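Local coordinates for Nrps/pks (Streptomyces albus, PDB 4OPE), which is a ketosynthase domain of the oxazolomycin assembly line, which probably extends polyketide intermediates by decarboxylative Claisen condensation, at residues 89-92 with 93-97; 187-191 with 192-196; 344-348 with 349-353. All coordinates share one frame; numbering follows the deposited sequence.

Contact 1 (89-92 with 93-97); sequences EHID and PQERI
Asp92 sits at the N-cap of the helix that starts with Pro93, and one oxygen of its carboxylate turns back over the first turn. Asp92 OD1 accepts from the backbone N of Gln94 at 2.9 Å, almost straight at 173°, from the anti side and somewhat tilted from the carboxylate plane. Asp92 CG stands anti to its own backbone N (chi1 -162°), which carries OD1 to the start of the helix and leaves OD2 for Ser150 OG. The carbonyl of Asp92 adds a weak bond, its O lying 3.0 Å from Glu95 N. One residue earlier, the carbonyl O of Ile91 is gripped side-on by Arg96: NH2 comes to 2.9 Å and NE to 3.0 Å of that single oxygen, which lies in the guanidinium plane. Pro93 CA covers one face of the same guanidinium, 3.8 Å above it. With a leucine in place of Arg96, the Ile91 carbonyl would probably be left without both of these donors and the bend before the helix less firmly fixed. The Ile91 side chain crosses that of Glu95 at about a right angle, CD1 lying 3.3 Å from Glu95 OE1, while OE2 is engaged by Ser154 and Arg158 of helix 152-163. This is a capped helix start: Asp at the N-cap, proline as the first helical residue, in the Asp-Pro-Gln sequence familiar from modular ketosynthases.

Contact 2 (187-191 with 192-196); sequences CRAIR and DGDCE
The last regular bond of helix 178-192 runs from Asp192 N to Arg188 O at 2.9 Å. Beyond it, Gly193 N bonds to Ile190 O at 3.2 Å and Asp194 N, weakly, to Ala189 O; with the positive phi of Gly193 (94°) these two make a Schellman motif, and a side chain at Gly193 would press on the carbonyl O of Asp192. The charged ends of Arg188, Asp192 and Asp194 meet the second subunit. Arg188 NH2 forms a salt bridge with Asp194 of the second subunit, Asp192 OD2 one with Arg188 of the second subunit, and Asp194 reaches both His184 and Arg297 of the second subunit, so this helix end helps join the two thiolase-fold subunits. Beneath the polar layer, Ala189 CB rests 3.8 Å from Asp194 CB. The chain then heads for strand 197-204 past Ile190, whose CA sends a C-H to Cys195 O at 3.5 Å. Cys195 places its sulfur between its own backbone N and carbonyl carbon (chi1 54°), facing back to the helix. There Cys195 SG touches two side chains at once, Ala189 CB at 3.9 Å and Ile190 CG1 at 4.0 Å.

Contact 3 (344-348 with 349-353); sequences SVKSG and IGHAE
Lys346 lays the end of its carbon chain over one face of the His351 imidazole. Lys346 CE is 3.6 Å from the centroid of the His351 ring and 23° off the ring normal, a CH-pi contact displaced toward the rim, so that its nearest ring atom is His351 ND1, 3.3 Å from CE. The two side chains run side by side in the same direction. The lysine chain bends only at its last torsion (chi4 89°), which swings NZ away from the ring to donate to His311 O. The opposite face of the imidazole carries Glu353 CG near its rim, which leaves the ring held between two aliphatic segments.

The backbone sets this pairing up. Gly350 N reaches back to Lys346 O at 2.8 Å, and Lys346 CA returns a C-H contact to Gly350 O at 3.3 Å, tying the lysine to the residue just before the histidine. Gly350 takes a positive phi of 101° as the helix ends, a conformation in which a side chain would strike the preceding carbonyl O. Next to it, Ile349 N bonds almost straight to Val345 O, an oxygen that also receives Gly348 N.

At the start of this short helix, Ser344 OG caps Lys346 N at 3.2 Å, and Ser347 OG donates to Ser344 O at 2.8 Å. Further out, Val345 and Ile349 lean on Ala359 of helix 356-370, Glu353 forms a salt bridge with Lys211, and His351 itself touches Cys176 and Tyr237. The sequence corresponds to the Lys-Ser-Asn-Ile-Gly-His motif of ketosynthases, with glycine in place of the asparagine; that motif bears the second histidine of the family's Cys-His-His active site, so His351 probably plays that part beside Cys176 and His311.

How the contacts relate
Contacts 1 and 3 are neighbours in space although about 250 residues apart in sequence: their centres lie 23 Å apart and their nearest atoms about 7 Å. Shared residues bridge that interval. Asn204 touches Gln94 of contact 1 and donates to Glu353 of contact 3, and Tyr129 meets the same two side chains. Contact 3 probably supplies one residue of the active site, His351, which touches Cys176. Contact 2 is remote, its centre 29 Å from contact 1 and 30 Å from contact 3, at the subunit interface. Helix 178-192, which begins just after Cys176, ends in contact 2, and strand 197-204 then leads back to Asn204.

Contact 1 (89-92 with 93-97)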
loop_
_atom_site.group_PDB
_atom_site.type_symbol
_atom_site.label_atom_id
_atom_site.label_comp_id
_atom_site.label_asym_id
_atom_site.label_seq_id
_atom_site.Cartn_x
_atom_site.Cartn_y
_atom_site.Cartn_z
ATOM N N GLU A 89 17.158 -6.355 -16.154
ATOM C CA GLU A 89 16.655 -7.690 -16.429
ATOM C C GLU A 89 16.084 -8.368 -15.178
ATOM O O GLU A 89 15.237 -9.248 -15.302
ATOM C CB GLU A 89 17.764 -8.601 -16.941
ATOM C CG GLU A 89 18.300 -8.305 -18.315
ATOM C CD GLU A 89 19.506 -9.172 -18.671
ATOM O OE1 GLU A 89 19.892 -9.161 -19.865
ATOM O OE2 GLU A 89 20.071 -9.856 -17.770
ATOM N N HIS A 90 16.579 -7.976 -14.006
ATOM C CA HIS A 90 16.288 -8.685 -12.760
ATOM C C HIS A 90 15.152 -8.028 -11.970
ATOM O O HIS A 90 14.718 -8.589 -10.958
ATOM C CB HIS A 90 17.568 -8.874 -11.883
ATOM C CG HIS A 90 18.479 -9.956 -12.378
ATOM N ND1 HIS A 90 19.452 -9.735 -13.330
ATOM C CD2 HIS A 90 18.538 -11.276 -12.087
ATOM C CE1 HIS A 90 20.072 -10.867 -13.605
ATOM N NE2 HIS A 90 19.536 -11.819 -12.864
ATOM N N ILE A 91 14.667 -6.861 -12.406
ATOM C CA ILE A 91 13.468 -6.315 -11.802
ATOM C C ILE A 91 12.270 -6.339 -12.738
ATOM O O ILE A 91 12.404 -6.321 -13.959
ATOM C CB ILE A 91 13.668 -4.911 -11.245
ATOM C CG1 ILE A 91 13.621 -3.908 -12.367
ATOM C CG2 ILE A 91 14.980 -4.859 -10.491
ATOM C CD1 ILE A 91 13.801 -2.478 -11.917
ATOM N N ASP A 92 11.105 -6.383 -12.088
ATOM C CA ASP A 92 9.792 -6.547 -12.694
ATOM C C ASP A 92 9.544 -5.419 -13.661
ATOM O O ASP A 92 9.868 -4.293 -13.350
ATOM C CB ASP A 92 8.745 -6.470 -11.577
ATOM C CG ASP A 92 7.410 -7.039 -11.975
ATOM O OD1 ASP A 92 6.829 -6.598 -12.996
ATOM O OD2 ASP A 92 6.934 -7.924 -11.230
ATOM N N PRO A 93 8.935 -5.701 -14.823
ATOM C CA PRO A 93 8.625 -4.652 -15.770
ATOM C C PRO A 93 7.648 -3.615 -15.247
ATOM O O PRO A 93 7.588 -2.531 -15.765
ATOM C CB PRO A 93 8.025 -5.420 -16.960
ATOM C CG PRO A 93 7.706 -6.746 -16.463
ATOM C CD PRO A 93 8.719 -7.018 -15.416
ATOM N N GLN A 94 6.898 -3.935 -14.209
ATOM C CA GLN A 94 6.036 -2.947 -13.571
ATOM C C GLN A 94 6.885 -1.797 -13.038
ATOM O O GLN A 94 6.534 -0.654 -13.223
ATOM C CB GLN A 94 5.169 -3.597 -12.476
ATOM C CG GLN A 94 4.243 -4.663 -13.054
ATOM C CD GLN A 94 3.413 -5.465 -12.039
ATOM O OE1 GLN A 94 2.388 -6.071 -12.411
ATOM N NE2 GLN A 94 3.847 -5.498 -10.789
ATOM N N GLU A 95 7.995 -2.089 -12.385
ATOM C CA GLU A 95 8.878 -1.028 -11.877
ATOM C C GLU A 95 9.454 -0.172 -13.014
ATOM O O GLU A 95 9.490 1.023 -12.959
ATOM C CB GLU A 95 10.012 -1.658 -11.082
ATOM C CG GLU A 95 10.906 -0.680 -10.337
ATOM C CD GLU A 95 11.826 -1.359 -9.304
ATOM O OE1 GLU A 95 11.911 -2.605 -9.227
ATOM O OE2 GLU A 95 12.496 -0.632 -8.558
ATOM N N ARG A 96 9.829 -0.801 -14.093
ATOM C CA ARG A 96 10.449 -0.081 -15.169
ATOM C C ARG A 96 9.477 0.793 -15.932
ATOM O O ARG A 96 9.762 1.935 -16.276
ATOM C CB ARG A 96 11.051 -1.078 -16.123
ATOM C CG ARG A 96 11.993 -2.088 -15.450
ATOM C CD ARG A 96 12.630 -2.960 -16.500
ATOM N NE ARG A 96 12.450 -4.371 -16.237
ATOM C CZ ARG A 96 12.205 -5.274 -17.166
ATOM N NH1 ARG A 96 12.013 -4.940 -18.441
ATOM N NH2 ARG A 96 12.125 -6.525 -16.807
ATOM N N ILE A 97 8.319 0.230 -16.219
ATOM C CA ILE A 97 7.322 0.922 -16.999
ATOM C C ILE A 97 6.757 2.094 -16.233
ATOM O O ILE A 97 6.513 3.167 -16.797
ATOM C CB ILE A 97 6.235 -0.054 -17.413
ATOM C CG1 ILE A 97 6.833 -0.961 -18.489
ATOM C CG2 ILE A 97 5.005 0.692 -17.911
ATOM C CD1 ILE A 97 5.879 -2.001 -19.015
#

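Contact 2 (187-191 with 192-196)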
loop_
_atom_site.group_PDB
_atom_site.type_symbol
_atom_site.label_atom_id
_atom_site.label_comp_id
_atom_site.label_asym_id
_atom_site.label_seq_id
_atom_site.Cartn_x
_atom_site.Cartn_y
_atom_site.Cartn_z
ATOM N N CYS A 187 -4.787 12.244 -2.233
ATOM C CA CYS A 187 -5.593 13.412 -1.970
ATOM C C CYS A 187 -5.563 13.744 -0.507
ATOM O O CYS A 187 -5.448 14.924 -0.158
ATOM C CB CYS A 187 -7.012 13.206 -2.414
ATOM S SG CYS A 187 -7.166 13.196 -4.217
ATOM N N ARG A 188 -5.597 12.749 0.364
ATOM C CA ARG A 188 -5.621 13.082 1.777
ATOM C C ARG A 188 -4.246 13.475 2.263
ATOM O O ARG A 188 -4.131 14.250 3.180
ATOM C CB ARG A 188 -6.204 11.961 2.620
ATOM C CG ARG A 188 -7.691 11.696 2.319
ATOM C CD ARG A 188 -8.655 12.623 3.072
ATOM N NE ARG A 188 -9.693 11.868 3.794
ATOM C CZ ARG A 188 -10.908 11.568 3.324
ATOM N NH1 ARG A 188 -11.309 11.909 2.093
ATOM N NH2 ARG A 188 -11.739 10.887 4.095
ATOM N N ALA A 189 -3.192 12.978 1.623
ATOM C CA ALA A 189 -1.834 13.392 1.990
ATOM C C ALA A 189 -1.690 14.849 1.717
ATOM O O ALA A 189 -1.110 15.572 2.504
ATOM C CB ALA A 189 -0.801 12.633 1.178
ATOM N N ILE A 190 -2.216 15.295 0.590
ATOM C CA ILE A 190 -2.116 16.704 0.257
ATOM C C ILE A 190 -2.924 17.558 1.259
ATOM O O ILE A 190 -2.381 18.453 1.806
ATOM C CB ILE A 190 -2.503 16.978 -1.202
ATOM C CG1 ILE A 190 -1.476 16.320 -2.144
ATOM C CG2 ILE A 190 -2.578 18.473 -1.443
ATOM C CD1 ILE A 190 -1.884 16.276 -3.600
ATOM N N ARG A 191 -4.196 17.248 1.503
ATOM C CA ARG A 191 -5.003 17.955 2.506
ATOM C C ARG A 191 -4.356 17.959 3.874
ATOM O O ARG A 191 -4.329 18.976 4.526
ATOM C CB ARG A 191 -6.419 17.374 2.624
ATOM C CG ARG A 191 -7.299 17.662 1.423
ATOM C CD ARG A 191 -8.759 17.290 1.632
ATOM N NE ARG A 191 -9.031 15.887 1.270
ATOM C CZ ARG A 191 -9.514 15.445 0.085
ATOM N NH1 ARG A 191 -9.729 14.134 -0.095
ATOM N NH2 ARG A 191 -9.796 16.271 -0.937
ATOM N N ASP A 192 -3.787 16.852 4.299
ATOM C CA ASP A 192 -3.274 16.750 5.636
ATOM C C ASP A 192 -1.875 17.336 5.768
ATOM O O ASP A 192 -1.346 17.442 6.862
ATOM C CB ASP A 192 -3.268 15.297 6.085
ATOM C CG ASP A 192 -4.666 14.770 6.424
ATOM O OD1 ASP A 192 -5.661 14.944 5.661
ATOM O OD2 ASP A 192 -4.756 14.141 7.490
ATOM N N GLY A 193 -1.248 17.697 4.666
ATOM C CA GLY A 193 0.081 18.283 4.747
ATOM C C GLY A 193 1.279 17.360 4.593
ATOM O O GLY A 193 2.394 17.815 4.716
ATOM N N ASP A 194 1.079 16.082 4.295
ATOM C CA ASP A 194 2.204 15.178 4.013
ATOM C C ASP A 194 2.953 15.607 2.750
ATOM O O ASP A 194 4.142 15.340 2.593
ATOM C CB ASP A 194 1.715 13.729 3.872
ATOM C CG ASP A 194 1.172 13.143 5.186
ATOM O OD1 ASP A 194 1.573 13.644 6.273
ATOM O OD2 ASP A 194 0.361 12.168 5.141
ATOM N N CYS A 195 2.266 16.278 1.843
ATOM C CA CYS A 195 2.926 16.817 0.690
ATOM C C CYS A 195 2.047 17.888 0.032
ATOM O O CYS A 195 1.002 18.214 0.568
ATOM C CB CYS A 195 3.300 15.692 -0.288
ATOM S SG CYS A 195 1.923 14.634 -0.783
ATOM N N GLU A 196 2.519 18.478 -1.070
ATOM C CA GLU A 196 1.793 19.563 -1.745
ATOM C C GLU A 196 1.355 19.150 -3.107
ATOM O O GLU A 196 0.386 19.656 -3.620
ATOM C CB GLU A 196 2.662 20.832 -1.860
ATOM C CG GLU A 196 3.040 21.438 -0.502
ATOM C CD GLU A 196 4.446 22.049 -0.487
ATOM O OE1 GLU A 196 4.617 23.218 -0.919
ATOM O OE2 GLU A 196 5.393 21.362 -0.033
#

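Contact 3 (344-348 with 349-353)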
loop_
_atom_site.group_PDB
_atom_site.type_symbol
_atom_site.label_atom_id
_atom_site.label_comp_id
_atom_site.label_asym_id
_atom_site.label_seq_id
_atom_site.Cartn_x
_atom_site.Cartn_y
_atom_site.Cartn_z
ATOM N N SER A 344 -18.147 1.167 -19.262
ATOM C CA SER A 344 -16.926 0.677 -18.661
ATOM C C SER A 344 -15.838 0.499 -19.671
ATOM O O SER A 344 -15.993 -0.268 -20.629
ATOM C CB SER A 344 -17.131 -0.657 -17.964
ATOM O OG SER A 344 -15.908 -1.121 -17.340
ATOM N N VAL A 345 -14.697 1.124 -19.391
ATOM C CA VAL A 345 -13.484 0.915 -20.145
ATOM C C VAL A 345 -13.052 -0.545 -20.298
ATOM O O VAL A 345 -12.385 -0.902 -21.257
ATOM C CB VAL A 345 -12.333 1.737 -19.521
ATOM C CG1 VAL A 345 -11.831 1.115 -18.228
ATOM C CG2 VAL A 345 -11.188 1.950 -20.531
ATOM N N LYS A 346 -13.430 -1.394 -19.368
ATOM C CA LYS A 346 -13.049 -2.783 -19.432
ATOM C C LYS A 346 -13.648 -3.466 -20.681
ATOM O O LYS A 346 -13.120 -4.473 -21.179
ATOM C CB LYS A 346 -13.521 -3.504 -18.182
ATOM C CG LYS A 346 -12.977 -2.972 -16.889
ATOM C CD LYS A 346 -13.327 -3.829 -15.662
ATOM C CE LYS A 346 -12.347 -3.574 -14.522
ATOM N NZ LYS A 346 -12.820 -2.445 -13.672
ATOM N N SER A 347 -14.753 -2.949 -21.197
ATOM C CA SER A 347 -15.401 -3.620 -22.323
ATOM C C SER A 347 -14.537 -3.529 -23.575
ATOM O O SER A 347 -14.617 -4.376 -24.473
ATOM C CB SER A 347 -16.766 -3.029 -22.560
ATOM O OG SER A 347 -16.674 -1.659 -22.956
ATOM N N GLY A 348 -13.644 -2.563 -23.607
ATOM C CA GLY A 348 -12.721 -2.421 -24.711
ATOM C C GLY A 348 -11.329 -2.987 -24.545
ATOM O O GLY A 348 -10.802 -3.640 -25.460
ATOM N N ILE A 349 -10.713 -2.746 -23.390
ATOM C CA ILE A 349 -9.357 -3.252 -23.136
ATOM C C ILE A 349 -9.278 -4.424 -22.191
ATOM O O ILE A 349 -8.233 -5.017 -22.069
ATOM C CB ILE A 349 -8.455 -2.163 -22.512
ATOM C CG1 ILE A 349 -9.007 -1.678 -21.182
ATOM C CG2 ILE A 349 -8.374 -0.966 -23.428
ATOM C CD1 ILE A 349 -8.005 -0.894 -20.402
ATOM N N GLY A 350 -10.333 -4.702 -21.445
ATOM C CA GLY A 350 -10.271 -5.747 -20.431
ATOM C C GLY A 350 -10.092 -5.211 -19.032
ATOM O O GLY A 350 -10.073 -4.031 -18.827
ATOM N N HIS A 351 -9.957 -6.100 -18.077
ATOM C CA HIS A 351 -9.843 -5.756 -16.704
ATOM C C HIS A 351 -8.370 -5.593 -16.371
ATOM O O HIS A 351 -7.677 -6.583 -16.171
ATOM C CB HIS A 351 -10.406 -6.912 -15.908
ATOM C CG HIS A 351 -10.485 -6.679 -14.438
ATOM N ND1 HIS A 351 -9.845 -5.641 -13.815
ATOM C CD2 HIS A 351 -11.149 -7.345 -13.462
ATOM C CE1 HIS A 351 -10.081 -5.688 -12.512
ATOM N NE2 HIS A 351 -10.869 -6.711 -12.270
ATOM N N ALA A 352 -7.889 -4.342 -16.277
ATOM C CA ALA A 352 -6.489 -4.068 -16.034
ATOM C C ALA A 352 -6.052 -4.202 -14.575
ATOM O O ALA A 352 -4.976 -3.719 -14.203
ATOM C CB ALA A 352 -6.126 -2.695 -16.534
ATOM N N GLU A 353 -6.862 -4.834 -13.760
ATOM C CA GLU A 353 -6.442 -5.288 -12.449
ATOM C C GLU A 353 -5.971 -4.125 -11.636
ATOM O O GLU A 353 -6.751 -3.233 -11.433
ATOM C CB GLU A 353 -5.465 -6.448 -12.596
ATOM C CG GLU A 353 -6.276 -7.631 -13.097
ATOM C CD GLU A 353 -5.503 -8.802 -13.667
ATOM O OE1 GLU A 353 -6.091 -9.899 -13.615
ATOM O OE2 GLU A 353 -4.375 -8.661 -14.153
#